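Local coordinates for protein N-acyl-D-glutamate deacylase (Bordetella bronchiseptica, PDB 3GIP) that removes the acyl group from N-acyl-D-glutamate by hydrolysis, as a zinc-containing member of the amidohydrolase superfamily, at residues Y388-R393 / T435-A440. Residues are numbered along the deposited sequence; the frame is centred on the assembly and turned at random.
Sequences YVREAR and TVADRA
Arg390, near the C-terminal end of helix 376-391, faces the loop segment 435-440, which has no regular secondary structure, its CA lying 8.9 Å from the CA of Val436, so that the backbones stay apart and one long side chain spans the interval. CB of Arg390 points toward the loop; CG stands anti to the backbone N (chi1 -172°), and a bend at chi3 turns the guanidinium so that it presents its NH1/NH2 end to the carbonyl oxygen of Val436. Both terminal nitrogens bond to the same acceptor: NH1 and NH2 of Arg390 each lie 2.9 Å from Val436 O, with N-H...O angles of 147° and 142°. The oxygen sits almost within the guanidinium plane, but the two donors use it differently, NH1 arriving in the carbonyl plane on a lone pair and NH2 from above that plane. Pro433 O takes a further hydrogen bond from NH1, which ties the same nitrogen to the chain just before the segment and should restrict the rotation of the group. The helix belongs to the C-terminal part of the amidohydrolase chain, whose TIM-barrel-type fold carries the zinc site; the contact lies about 19 Å, centre to centre, from the middle of the chain and joins the end of helix 376-391 to the loop that follows strand 428-431. Around the polar grip, Val436 CG1 rests 3.6 Å from Arg390 NH1, while CB of Ala437 lies at the guanidinium edge, 3.8 Å from Arg390 NH2. Thr435 N lies over one face of the group. Val436 also packs on Leu385 and Thr382, about one and a half and two turns before Arg390, and Asp438 OD2 forms a salt bridge with NH1 of Arg383 in the same helix.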
# COMPACT_ATOMS: atom_id res chain seq x y z
N TYR A 388 -0.42 11.12 -14.39
CA TYR A 388 -1.72 10.57 -14.78
C TYR A 388 -2.85 11.60 -14.82
O TYR A 388 -3.74 11.50 -15.66
CB TYR A 388 -2.09 9.41 -13.84
CG TYR A 388 -1.31 8.13 -14.10
CD1 TYR A 388 -0.15 8.14 -14.89
CD2 TYR A 388 -1.73 6.92 -13.56
CE1 TYR A 388 0.56 6.96 -15.13
CE2 TYR A 388 -1.02 5.74 -13.80
CZ TYR A 388 0.12 5.77 -14.58
OH TYR A 388 0.83 4.60 -14.83
N VAL A 389 -2.80 12.59 -13.94
CA VAL A 389 -3.84 13.60 -13.91
C VAL A 389 -3.49 14.84 -14.73
O VAL A 389 -4.12 15.10 -15.76
CB VAL A 389 -4.17 14.01 -12.46
CG1 VAL A 389 -5.18 15.15 -12.44
CG2 VAL A 389 -4.72 12.81 -11.70
N ARG A 390 -2.49 15.60 -14.30
CA ARG A 390 -2.14 16.82 -15.03
C ARG A 390 -1.66 16.58 -16.46
O ARG A 390 -2.11 17.26 -17.39
CB ARG A 390 -1.07 17.62 -14.27
CG ARG A 390 -0.82 19.00 -14.89
CD ARG A 390 0.17 19.82 -14.08
NE ARG A 390 1.45 19.15 -13.94
CZ ARG A 390 1.92 18.66 -12.80
NH1 ARG A 390 1.22 18.77 -11.67
NH2 ARG A 390 3.10 18.04 -12.78
N GLU A 391 -0.77 15.61 -16.64
CA GLU A 391 -0.23 15.33 -17.97
C GLU A 391 -1.13 14.51 -18.89
O GLU A 391 -1.39 14.91 -20.03
CB GLU A 391 1.14 14.64 -17.84
CG GLU A 391 2.25 15.58 -17.41
CD GLU A 391 3.56 14.87 -17.07
OE1 GLU A 391 3.75 13.71 -17.49
OE2 GLU A 391 4.41 15.50 -16.40
N ALA A 392 -1.62 13.37 -18.42
CA ALA A 392 -2.46 12.50 -19.24
C ALA A 392 -3.96 12.78 -19.19
O ALA A 392 -4.71 12.29 -20.04
CB ALA A 392 -2.20 11.04 -18.87
N ARG A 393 -4.39 13.56 -18.20
CA ARG A 393 -5.80 13.90 -18.04
C ARG A 393 -6.69 12.66 -18.00
O ARG A 393 -7.77 12.64 -18.60
CB ARG A 393 -6.25 14.83 -19.17
CG ARG A 393 -5.51 16.16 -19.19
CD ARG A 393 -5.67 16.86 -17.85
NE ARG A 393 -4.92 18.11 -17.77
CZ ARG A 393 -4.81 18.84 -16.67
NH1 ARG A 393 -5.41 18.45 -15.55
NH2 ARG A 393 -4.10 19.96 -16.69
N THR A 435 2.40 22.05 -10.20
CA THR A 435 3.78 21.59 -10.10
C THR A 435 3.94 20.25 -9.41
O THR A 435 4.97 19.60 -9.55
CB THR A 435 4.67 22.60 -9.35
OG1 THR A 435 4.22 22.70 -7.99
CG2 THR A 435 4.60 23.98 -10.01
N VAL A 436 2.92 19.82 -8.66
CA VAL A 436 3.04 18.55 -7.94
C VAL A 436 3.48 17.43 -8.88
O VAL A 436 2.91 17.23 -9.95
CB VAL A 436 1.72 18.16 -7.24
CG1 VAL A 436 0.62 17.88 -8.26
CG2 VAL A 436 1.95 16.96 -6.33
N ALA A 437 4.51 16.71 -8.46
CA ALA A 437 5.05 15.63 -9.28
C ALA A 437 6.13 14.86 -8.56
O ALA A 437 6.77 15.36 -7.63
CB ALA A 437 5.61 16.20 -10.58
N ASP A 438 6.34 13.63 -9.02
CA ASP A 438 7.37 12.77 -8.47
C ASP A 438 8.70 13.17 -9.09
O ASP A 438 8.74 13.76 -10.18
CB ASP A 438 7.07 11.31 -8.84
CG ASP A 438 6.90 11.11 -10.35
OD1 ASP A 438 6.11 11.85 -10.97
OD2 ASP A 438 7.55 10.21 -10.91
N ARG A 439 9.79 12.88 -8.39
CA ARG A 439 11.13 13.18 -8.89
C ARG A 439 11.97 11.92 -8.82
O ARG A 439 13.05 11.85 -9.42
CB ARG A 439 11.77 14.30 -8.07
CG ARG A 439 11.26 15.69 -8.44
CD ARG A 439 11.71 16.09 -9.84
NE ARG A 439 11.16 17.36 -10.30
CZ ARG A 439 9.98 17.50 -10.91
NH1 ARG A 439 9.22 16.43 -11.14
NH2 ARG A 439 9.57 18.70 -11.30
N ALA A 440 11.48 10.92 -8.10
CA ALA A 440 12.19 9.65 -7.96
C ALA A 440 12.26 8.96 -9.31
O ALA A 440 11.24 8.78 -9.98
CB ALA A 440 11.49 8.76 -6.94